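Tailspike protein (Siphovirus 9NA, PDB 3RIQ) probably recognises Salmonella lipopolysaccharide and cleaves its O-antigen as an endorhamnosidase, serving as the trimeric receptor-binding tailspike of the phage. Local coordinates at residues Phe11-Leu23 / Ala29-Asn41. Sequence-based numbering, arbitrary orientation. Where two conformers were deposited one is given.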
# COMPACT_ATOMS: atom_id res chain seq x y z
N PHE A 11 14.32 47.11 -7.35
CA PHE A 11 15.20 45.92 -7.41
C PHE A 11 15.14 45.09 -6.12
O PHE A 11 14.92 45.62 -5.01
CB PHE A 11 16.64 46.32 -7.63
CG PHE A 11 16.88 47.04 -8.94
CD1 PHE A 11 16.37 46.53 -10.14
CD2 PHE A 11 17.66 48.20 -8.97
CE1 PHE A 11 16.64 47.22 -11.36
CE2 PHE A 11 17.88 48.88 -10.16
CZ PHE A 11 17.38 48.38 -11.36
N LYS A 12 15.28 43.78 -6.29
CA LYS A 12 15.28 42.84 -5.18
C LYS A 12 16.53 43.01 -4.29
O LYS A 12 17.64 43.06 -4.80
CB LYS A 12 15.30 41.43 -5.80
CG LYS A 12 15.39 40.28 -4.84
CD LYS A 12 14.08 40.00 -4.21
CE LYS A 12 14.08 38.59 -3.53
NZ LYS A 12 12.86 38.42 -2.74
N TYR A 13 16.35 43.08 -2.97
CA TYR A 13 17.48 43.13 -2.04
C TYR A 13 18.11 41.77 -1.84
O TYR A 13 17.44 40.79 -1.44
CB TYR A 13 17.02 43.67 -0.69
CG TYR A 13 16.83 45.20 -0.65
CD1 TYR A 13 15.99 45.88 -1.56
CD2 TYR A 13 17.52 45.95 0.27
CE1 TYR A 13 15.85 47.29 -1.52
CE2 TYR A 13 17.40 47.33 0.32
CZ TYR A 13 16.57 48.00 -0.55
OH TYR A 13 16.50 49.36 -0.40
N SER A 14 19.42 41.72 -2.10
CA SER A 14 20.22 40.53 -1.81
C SER A 14 21.62 40.99 -1.48
O SER A 14 22.15 41.92 -2.11
CB SER A 14 20.22 39.58 -3.02
OG SER A 14 20.97 38.42 -2.71
N VAL A 15 22.20 40.35 -0.47
CA VAL A 15 23.63 40.51 -0.21
C VAL A 15 24.31 39.19 -0.49
O VAL A 15 23.66 38.13 -0.42
CB VAL A 15 23.92 40.92 1.26
CG1 VAL A 15 23.32 42.32 1.56
CG2 VAL A 15 23.46 39.85 2.23
N LYS A 16 25.60 39.22 -0.79
CA LYS A 16 26.31 37.98 -1.10
C LYS A 16 27.53 37.82 -0.23
O LYS A 16 28.25 38.80 0.06
CB LYS A 16 26.67 37.89 -2.60
CG LYS A 16 27.65 38.98 -3.01
CD LYS A 16 27.84 39.06 -4.52
CE LYS A 16 26.93 40.08 -5.13
NZ LYS A 16 27.26 41.50 -4.77
N LEU A 17 27.79 36.58 0.17
CA LEU A 17 28.86 36.29 1.11
C LEU A 17 30.22 36.81 0.64
O LEU A 17 31.03 37.23 1.47
CB LEU A 17 28.93 34.79 1.41
CG LEU A 17 30.00 34.34 2.42
CD1 LEU A 17 29.83 35.02 3.79
CD2 LEU A 17 29.89 32.82 2.57
N SER A 18 30.49 36.74 -0.68
CA SER A 18 31.80 37.13 -1.19
C SER A 18 32.12 38.62 -0.98
O SER A 18 33.28 39.02 -1.13
CB SER A 18 31.96 36.75 -2.67
OG SER A 18 31.06 37.52 -3.44
N ASP A 19 31.12 39.43 -0.59
CA ASP A 19 31.35 40.85 -0.28
C ASP A 19 31.85 41.07 1.17
O ASP A 19 32.13 42.21 1.56
CB ASP A 19 30.06 41.63 -0.51
CG ASP A 19 29.78 41.89 -1.98
OD1 ASP A 19 30.75 41.96 -2.81
OD2 ASP A 19 28.58 42.09 -2.32
N TYR A 20 31.92 40.00 1.97
CA TYR A 20 32.24 40.09 3.42
C TYR A 20 33.33 39.10 3.82
O TYR A 20 33.61 38.13 3.10
CB TYR A 20 30.99 39.89 4.30
CG TYR A 20 29.85 40.73 3.78
CD1 TYR A 20 29.72 42.06 4.17
CD2 TYR A 20 28.96 40.22 2.84
CE1 TYR A 20 28.72 42.86 3.64
CE2 TYR A 20 27.96 41.02 2.30
CZ TYR A 20 27.86 42.34 2.69
OH TYR A 20 26.87 43.13 2.12
N MET A 21 33.90 39.32 5.00
CA MET A 21 34.86 38.35 5.54
C MET A 21 34.17 37.19 6.25
O MET A 21 34.65 36.06 6.21
CB MET A 21 35.88 39.02 6.47
CG MET A 21 36.92 39.85 5.74
SD MET A 21 37.89 38.84 4.59
CE MET A 21 38.95 37.90 5.70
N THR A 22 33.05 37.48 6.91
CA THR A 22 32.38 36.47 7.75
C THR A 22 30.91 36.34 7.36
O THR A 22 30.30 37.29 6.82
CB THR A 22 32.44 36.79 9.26
OG1 THR A 22 31.66 37.95 9.54
CG2 THR A 22 33.89 37.00 9.76
N LEU A 23 30.32 35.21 7.74
CA LEU A 23 28.90 34.99 7.58
C LEU A 23 28.08 35.95 8.45
O LEU A 23 27.03 36.44 8.00
CB LEU A 23 28.56 33.53 7.90
CG LEU A 23 27.16 33.09 7.52
CD1 LEU A 23 26.77 33.43 6.06
CD2 LEU A 23 27.08 31.54 7.81
N ALA A 29 24.20 42.58 7.17
CA ALA A 29 23.87 43.43 6.02
C ALA A 29 22.55 43.01 5.36
O ALA A 29 21.90 43.83 4.72
CB ALA A 29 24.99 43.35 5.01
N ALA A 30 22.17 41.74 5.49
CA ALA A 30 21.01 41.19 4.78
C ALA A 30 19.70 41.82 5.16
O ALA A 30 19.49 42.21 6.31
CB ALA A 30 20.96 39.64 4.99
N VAL A 31 18.81 41.96 4.18
CA VAL A 31 17.45 42.48 4.38
C VAL A 31 16.38 41.48 3.95
O VAL A 31 15.40 41.22 4.66
CB VAL A 31 17.25 43.81 3.59
CG1 VAL A 31 15.83 44.31 3.72
CG2 VAL A 31 18.27 44.87 4.12
N ASP A 32 16.58 40.92 2.76
CA ASP A 32 15.59 40.01 2.14
C ASP A 32 16.31 38.69 1.82
O ASP A 32 16.05 37.67 2.43
CB ASP A 32 15.07 40.70 0.89
CG ASP A 32 14.08 39.86 0.07
OD1 ASP A 32 13.84 38.67 0.39
OD2 ASP A 32 13.58 40.39 -0.95
N SER A 33 17.23 38.74 0.85
CA SER A 33 17.97 37.54 0.47
C SER A 33 19.46 37.60 0.83
O SER A 33 20.05 38.67 0.92
CB SER A 33 17.76 37.30 -1.02
OG SER A 33 16.38 37.09 -1.24
N LEU A 34 20.04 36.42 1.05
CA LEU A 34 21.44 36.23 1.41
C LEU A 34 21.95 35.13 0.51
O LEU A 34 21.47 33.99 0.60
CB LEU A 34 21.57 35.89 2.91
CG LEU A 34 22.92 35.30 3.36
CD1 LEU A 34 24.11 36.18 2.98
CD2 LEU A 34 22.84 35.04 4.87
N LEU A 35 22.87 35.47 -0.39
CA LEU A 35 23.42 34.50 -1.35
C LEU A 35 24.75 33.95 -0.85
O LEU A 35 25.67 34.72 -0.58
CB LEU A 35 23.58 35.16 -2.73
CG LEU A 35 24.28 34.31 -3.80
CD1 LEU A 35 23.32 33.19 -4.23
CD2 LEU A 35 24.68 35.19 -4.99
N ILE A 36 24.85 32.62 -0.73
CA ILE A 36 26.14 31.99 -0.37
C ILE A 36 26.81 31.63 -1.70
O ILE A 36 26.57 30.57 -2.26
CB ILE A 36 25.95 30.76 0.55
CG1 ILE A 36 25.02 31.09 1.74
CG2 ILE A 36 27.30 30.21 0.99
CD1 ILE A 36 25.53 32.13 2.70
N ASP A 37 27.63 32.57 -2.21
CA ASP A 37 28.21 32.42 -3.56
C ASP A 37 29.64 31.87 -3.57
O ASP A 37 30.17 31.65 -4.65
CB ASP A 37 28.12 33.75 -4.34
CG ASP A 37 28.86 34.90 -3.66
OD1 ASP A 37 29.04 34.89 -2.41
OD2 ASP A 37 29.24 35.85 -4.40
N ILE A 38 30.25 31.68 -2.41
CA ILE A 38 31.60 31.11 -2.32
C ILE A 38 31.64 30.21 -1.09
O ILE A 38 30.87 30.39 -0.14
CB ILE A 38 32.72 32.18 -2.27
CG1 ILE A 38 32.53 33.16 -1.11
CG2 ILE A 38 32.86 32.91 -3.64
CD1 ILE A 38 33.77 33.99 -0.83
N ASP A 39 32.49 29.19 -1.14
CA ASP A 39 32.60 28.26 -0.01
C ASP A 39 33.02 29.05 1.25
O ASP A 39 33.80 30.01 1.16
CB ASP A 39 33.65 27.19 -0.28
CG ASP A 39 33.20 26.12 -1.24
OD1 ASP A 39 31.99 26.00 -1.57
OD2 ASP A 39 34.09 25.38 -1.69
N TYR A 40 32.50 28.64 2.39
CA TYR A 40 32.74 29.33 3.64
C TYR A 40 33.35 28.38 4.65
O TYR A 40 32.76 27.36 4.99
CB TYR A 40 31.42 29.89 4.18
CG TYR A 40 31.62 30.73 5.40
CD1 TYR A 40 32.24 31.98 5.31
CD2 TYR A 40 31.26 30.26 6.66
CE1 TYR A 40 32.46 32.75 6.43
CE2 TYR A 40 31.46 31.03 7.80
CZ TYR A 40 32.05 32.28 7.67
OH TYR A 40 32.25 33.11 8.74
N ASN A 41 34.54 28.73 5.13
CA ASN A 41 35.26 27.95 6.12
C ASN A 41 34.94 28.46 7.51
O ASN A 41 35.45 29.53 7.93
CB ASN A 41 36.76 28.02 5.82
CG ASN A 41 37.12 27.28 4.57
OD1 ASN A 41 37.42 27.88 3.54
ND2 ASN A 41 37.09 25.98 4.65
O HOH W 1 13.69 42.98 -1.69
O HOH W 2 35.44 34.04 8.25
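This contact lies at the N-terminal end of the right-handed parallel beta-helix: strand 14-16 pairs in parallel with strand 33-36, which in turn bonds to strand 56-59, while helix 23-29 links the first two. Val15 N donates to Ser33 O, Leu35 N to Val15 O (2.8 Å, N-H...O 176°) and Leu17 N to Leu35 O. On the face that carries Val15 and Leu34, Val15 CG2 meets Ala30 CB and Leu34 CD1; past the strand, Leu17 CD2 lies 3.7 Å from Tyr40 CB, the two side chains crossing at about a right angle.

Where the chain turns after strand 14-16, the Asp37 carboxylate grips Ser18 twice: OD1 takes Ser18 N on its syn lone pair, and OD2 accepts from Ser18 OG at 2.7 Å. A chi1 near 60° in both residues sets Ser18 OG and the Asp37 carboxylate between their own backbone N and carbonyl carbon, where OG and OD2 meet. Tyr40 OH accepts Leu23 N (3.0 Å, N-H...O 171°) at the start of the helix and also bonds Glu46, while Leu23 CB covers one face of the ring, 4.1 Å from its centroid.

At the other end Lys12 NZ reaches Asp32 OD2 at 2.8 Å on its syn side; a water joins this oxygen to Tyr13 N, and Asp32 OD1 pairs with Lys60 of a neighbouring subunit. Two lysines from different chains thus share one buried carboxylate, which probably favours its ionised form and ties this first pairing to the trimer interface.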